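MFP2B (Ascaris suum, PDB 2BJR) probably enhances polymerization of the major sperm protein, MSP, which drives the amoeboid motility of nematode sperm, and binds a zinc ion. Local coordinates at residues W11-V25 against V70-K83. Residues are numbered along the deposited sequence; the frame is centred on the assembly and turned at random.
Sequences WAFGPIGSPFPDNPV and VKDLGGQIQVLQYK. With SO4 (sulfate ion), chain D.
Edge strand 11-15 runs antiparallel to strand 76-81, the axes 4.2 Å apart at closest; A12 exchanges backbone hydrogen bonds with V79 and G14 with I77, the G14 N to I77 O bond weak. On the face that carries V79 and I77, G14 suits its place because a CB would collide with I77 O and press on V79 CG2; P21 and P24 pack against V79. On the other face, W11 lays its six-membered ring over L80, whose CD1 stands 3.7 Å from the ring centroid, almost on its normal. In L80, chi1 (-172°, CG anti to the backbone N) and chi2 (59°) together bring CD1 under the indole, while CG meets V25 CG2. Q78 NE2 reaches W11 O from above the carbonyl plane, at 3.1 Å. The pair forms one border of a six-stranded antiparallel sheet, and the chain then doubles back through a type II turn at P15-S18. There the branched I16 rests CD1 against both L73 CD1 and I77 CG2, while its CG2 meets V70. Farther along, Q81 stretches its amide to D22 O, 2.8 Å from NE2 and in the amide plane. Fully extended, K83 brings NZ to the anti lone pair of D22 OD2 (2.7 Å), a salt bridge; OD1 of the same carboxylate pairs with R199.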
# COMPACT_ATOMS: atom_id res chain seq x y z
N TRP A 11 7.22 2.74 -17.21
CA TRP A 11 5.81 2.43 -17.13
C TRP A 11 5.69 0.96 -17.46
O TRP A 11 5.74 0.54 -18.64
CB TRP A 11 5.00 3.32 -18.10
CG TRP A 11 5.06 4.74 -17.67
CD1 TRP A 11 5.93 5.68 -18.11
CD2 TRP A 11 4.24 5.39 -16.69
NE1 TRP A 11 5.70 6.87 -17.49
CE2 TRP A 11 4.66 6.73 -16.61
CE3 TRP A 11 3.17 5.00 -15.90
CZ2 TRP A 11 4.08 7.66 -15.75
CZ3 TRP A 11 2.57 5.93 -15.08
CH2 TRP A 11 3.04 7.25 -14.99
N ALA A 12 5.55 0.16 -16.42
CA ALA A 12 5.59 -1.27 -16.55
C ALA A 12 4.32 -1.87 -17.07
O ALA A 12 3.24 -1.35 -16.86
CB ALA A 12 5.97 -1.92 -15.19
N PHE A 13 4.47 -3.03 -17.69
CA PHE A 13 3.40 -3.79 -18.31
C PHE A 13 2.39 -4.20 -17.27
O PHE A 13 2.74 -4.85 -16.25
CB PHE A 13 4.02 -5.05 -18.95
CG PHE A 13 3.04 -6.03 -19.53
CD1 PHE A 13 2.14 -5.65 -20.53
CD2 PHE A 13 3.06 -7.36 -19.13
CE1 PHE A 13 1.26 -6.58 -21.08
CE2 PHE A 13 2.19 -8.28 -19.67
CZ PHE A 13 1.29 -7.89 -20.65
N GLY A 14 1.13 -3.90 -17.55
CA GLY A 14 0.07 -4.06 -16.56
C GLY A 14 -1.16 -4.74 -17.07
O GLY A 14 -2.15 -4.10 -17.33
N PRO A 15 -1.12 -6.04 -17.27
CA PRO A 15 -2.29 -6.73 -17.80
C PRO A 15 -3.43 -6.70 -16.78
O PRO A 15 -3.27 -7.11 -15.62
CB PRO A 15 -1.77 -8.14 -18.11
CG PRO A 15 -0.50 -8.26 -17.39
CD PRO A 15 0.02 -6.94 -17.00
N ILE A 16 -4.55 -6.12 -17.20
CA ILE A 16 -5.74 -6.05 -16.34
C ILE A 16 -6.19 -7.43 -15.97
O ILE A 16 -6.20 -8.34 -16.79
CB ILE A 16 -6.87 -5.23 -17.01
CG1 ILE A 16 -6.41 -3.79 -17.23
CG2 ILE A 16 -8.16 -5.26 -16.18
CD1 ILE A 16 -7.25 -3.02 -18.21
N GLY A 17 -6.49 -7.63 -14.69
CA GLY A 17 -6.89 -8.94 -14.23
C GLY A 17 -5.75 -9.92 -13.91
O GLY A 17 -6.01 -11.04 -13.59
N SER A 18 -4.51 -9.48 -14.01
CA SER A 18 -3.35 -10.23 -13.59
C SER A 18 -2.61 -9.46 -12.46
O SER A 18 -2.85 -8.30 -12.23
CB SER A 18 -2.39 -10.47 -14.78
OG SER A 18 -2.94 -11.43 -15.68
N PRO A 19 -1.72 -10.12 -11.74
CA PRO A 19 -0.97 -9.42 -10.68
C PRO A 19 -0.14 -8.26 -11.13
O PRO A 19 0.22 -8.15 -12.31
CB PRO A 19 -0.11 -10.52 -10.07
CG PRO A 19 -0.81 -11.77 -10.36
CD PRO A 19 -1.39 -11.56 -11.78
N PHE A 20 0.15 -7.35 -10.19
CA PHE A 20 0.94 -6.18 -10.49
C PHE A 20 2.33 -6.54 -10.89
O PHE A 20 2.87 -7.54 -10.43
CB PHE A 20 1.03 -5.21 -9.30
CG PHE A 20 -0.18 -4.35 -9.11
CD1 PHE A 20 -1.34 -4.90 -8.54
CD2 PHE A 20 -0.16 -3.05 -9.50
CE1 PHE A 20 -2.43 -4.13 -8.38
CE2 PHE A 20 -1.24 -2.26 -9.36
CZ PHE A 20 -2.39 -2.81 -8.78
N PRO A 21 2.94 -5.69 -11.71
CA PRO A 21 4.37 -5.79 -11.99
C PRO A 21 5.22 -5.50 -10.74
O PRO A 21 4.72 -4.98 -9.73
CB PRO A 21 4.61 -4.71 -13.02
CG PRO A 21 3.41 -3.70 -12.81
CD PRO A 21 2.30 -4.55 -12.40
N ASP A 22 6.51 -5.80 -10.83
CA ASP A 22 7.42 -5.47 -9.74
C ASP A 22 7.43 -4.02 -9.40
O ASP A 22 7.34 -3.14 -10.26
CB ASP A 22 8.87 -5.82 -10.10
CG ASP A 22 9.12 -7.31 -10.17
OD1 ASP A 22 8.32 -8.17 -9.73
OD2 ASP A 22 10.17 -7.69 -10.70
N ASN A 23 7.57 -3.75 -8.11
CA ASN A 23 7.81 -2.40 -7.63
C ASN A 23 6.91 -1.25 -8.16
O ASN A 23 7.40 -0.20 -8.59
CB ASN A 23 9.28 -2.05 -7.86
CG ASN A 23 10.19 -3.01 -7.17
OD1 ASN A 23 10.32 -2.97 -5.94
ND2 ASN A 23 10.75 -3.93 -7.90
N PRO A 24 5.60 -1.41 -8.08
CA PRO A 24 4.70 -0.37 -8.56
C PRO A 24 4.71 0.87 -7.65
O PRO A 24 5.02 0.74 -6.44
CB PRO A 24 3.35 -1.08 -8.58
CG PRO A 24 3.47 -1.98 -7.39
CD PRO A 24 4.87 -2.55 -7.51
N VAL A 25 4.45 2.05 -8.18
CA VAL A 25 4.54 3.24 -7.38
C VAL A 25 3.14 3.55 -6.84
O VAL A 25 2.20 3.75 -7.61
CB VAL A 25 5.11 4.40 -8.17
CG1 VAL A 25 5.01 5.73 -7.37
CG2 VAL A 25 6.56 4.10 -8.58
N VAL A 70 -11.47 -4.23 -19.03
CA VAL A 70 -10.82 -4.78 -20.24
C VAL A 70 -11.63 -4.43 -21.50
O VAL A 70 -11.06 -4.11 -22.52
CB VAL A 70 -10.62 -6.32 -20.14
CG1 VAL A 70 -10.45 -6.99 -21.51
CG2 VAL A 70 -9.39 -6.65 -19.27
N LYS A 71 -12.95 -4.44 -21.43
CA LYS A 71 -13.73 -4.01 -22.61
C LYS A 71 -13.69 -2.49 -22.90
O LYS A 71 -13.69 -2.08 -24.07
CB LYS A 71 -15.17 -4.49 -22.49
CG LYS A 71 -15.30 -5.96 -22.80
CD LYS A 71 -16.75 -6.45 -22.63
CE LYS A 71 -16.88 -8.01 -22.44
NZ LYS A 71 -17.05 -8.77 -23.74
N ASP A 72 -13.63 -1.66 -21.86
CA ASP A 72 -13.36 -0.24 -22.05
C ASP A 72 -11.90 -0.01 -22.53
O ASP A 72 -11.63 0.74 -23.45
CB ASP A 72 -13.58 0.53 -20.75
CG ASP A 72 -15.02 0.46 -20.21
OD1 ASP A 72 -15.99 0.33 -21.02
OD2 ASP A 72 -15.28 0.59 -18.98
N LEU A 73 -10.95 -0.68 -21.88
CA LEU A 73 -9.54 -0.26 -21.95
C LEU A 73 -8.66 -1.13 -22.82
O LEU A 73 -7.52 -0.78 -23.14
CB LEU A 73 -8.95 -0.27 -20.53
CG LEU A 73 -9.63 0.69 -19.55
CD1 LEU A 73 -9.16 0.42 -18.13
CD2 LEU A 73 -9.34 2.10 -19.92
N GLY A 74 -9.16 -2.29 -23.20
CA GLY A 74 -8.32 -3.30 -23.78
C GLY A 74 -7.66 -4.09 -22.68
O GLY A 74 -7.92 -3.86 -21.48
N GLY A 75 -6.79 -5.01 -23.06
CA GLY A 75 -6.28 -5.99 -22.11
C GLY A 75 -5.22 -5.49 -21.12
O GLY A 75 -5.00 -6.16 -20.10
N GLN A 76 -4.58 -4.36 -21.42
CA GLN A 76 -3.46 -3.89 -20.62
C GLN A 76 -3.35 -2.37 -20.50
O GLN A 76 -3.71 -1.58 -21.42
CB GLN A 76 -2.12 -4.51 -21.07
CG GLN A 76 -1.76 -4.42 -22.55
CD GLN A 76 -2.41 -5.51 -23.43
OE1 GLN A 76 -2.69 -5.25 -24.61
NE2 GLN A 76 -2.66 -6.71 -22.87
N ILE A 77 -2.87 -1.97 -19.31
CA ILE A 77 -2.47 -0.62 -19.02
C ILE A 77 -1.02 -0.66 -18.60
O ILE A 77 -0.38 -1.71 -18.67
CB ILE A 77 -3.33 -0.03 -17.88
CG1 ILE A 77 -3.28 -0.91 -16.62
CG2 ILE A 77 -4.77 0.14 -18.32
CD1 ILE A 77 -3.49 -0.11 -15.34
N GLN A 78 -0.50 0.48 -18.19
CA GLN A 78 0.84 0.52 -17.59
C GLN A 78 0.75 1.05 -16.17
O GLN A 78 -0.13 1.89 -15.90
CB GLN A 78 1.78 1.35 -18.42
CG GLN A 78 2.16 0.65 -19.73
CD GLN A 78 2.72 1.60 -20.75
OE1 GLN A 78 1.97 2.38 -21.30
NE2 GLN A 78 4.00 1.48 -21.06
N VAL A 79 1.64 0.55 -15.31
CA VAL A 79 1.77 0.99 -13.90
C VAL A 79 3.16 1.50 -13.69
O VAL A 79 4.18 0.88 -14.12
CB VAL A 79 1.43 -0.15 -12.94
CG1 VAL A 79 1.56 0.29 -11.45
CG2 VAL A 79 0.00 -0.62 -13.21
N LEU A 80 3.24 2.70 -13.16
CA LEU A 80 4.53 3.31 -12.87
C LEU A 80 5.33 2.38 -11.96
O LEU A 80 4.79 1.79 -11.01
CB LEU A 80 4.35 4.63 -12.19
CG LEU A 80 5.59 5.51 -11.98
CD1 LEU A 80 6.27 5.84 -13.32
CD2 LEU A 80 5.14 6.77 -11.29
N GLN A 81 6.61 2.22 -12.31
CA GLN A 81 7.51 1.31 -11.60
C GLN A 81 8.72 2.07 -11.14
O GLN A 81 9.23 2.92 -11.83
CB GLN A 81 7.89 0.15 -12.49
CG GLN A 81 8.92 -0.82 -11.98
CD GLN A 81 9.15 -1.97 -12.95
OE1 GLN A 81 9.85 -1.76 -13.92
NE2 GLN A 81 8.53 -3.12 -12.74
N TYR A 82 9.19 1.74 -9.93
CA TYR A 82 10.42 2.27 -9.43
C TYR A 82 11.21 1.08 -8.85
O TYR A 82 11.07 0.75 -7.67
CB TYR A 82 10.18 3.42 -8.45
CG TYR A 82 11.46 4.12 -8.11
CD1 TYR A 82 11.98 5.10 -8.95
CD2 TYR A 82 12.22 3.75 -6.98
CE1 TYR A 82 13.17 5.71 -8.69
CE2 TYR A 82 13.43 4.39 -6.70
CZ TYR A 82 13.90 5.37 -7.54
OH TYR A 82 15.12 6.01 -7.30
N LYS A 83 11.98 0.42 -9.73
CA LYS A 83 12.75 -0.78 -9.45
C LYS A 83 14.21 -0.35 -9.47
O LYS A 83 14.71 0.09 -10.50
CB LYS A 83 12.49 -1.80 -10.54
CG LYS A 83 13.22 -3.13 -10.48
CD LYS A 83 12.48 -4.18 -11.33
CE LYS A 83 12.93 -5.61 -10.97
NZ LYS A 83 12.37 -6.71 -11.82
S SO4 D . 7.90 -4.48 -17.46
O1 SO4 D . 8.71 -5.53 -18.11
O2 SO4 D . 6.95 -5.17 -16.59
O3 SO4 D . 8.80 -3.63 -16.67
O4 SO4 D . 7.27 -3.65 -18.51
O HOH W 1 -5.76 -8.41 -19.62
O HOH W 2 8.33 1.24 -6.07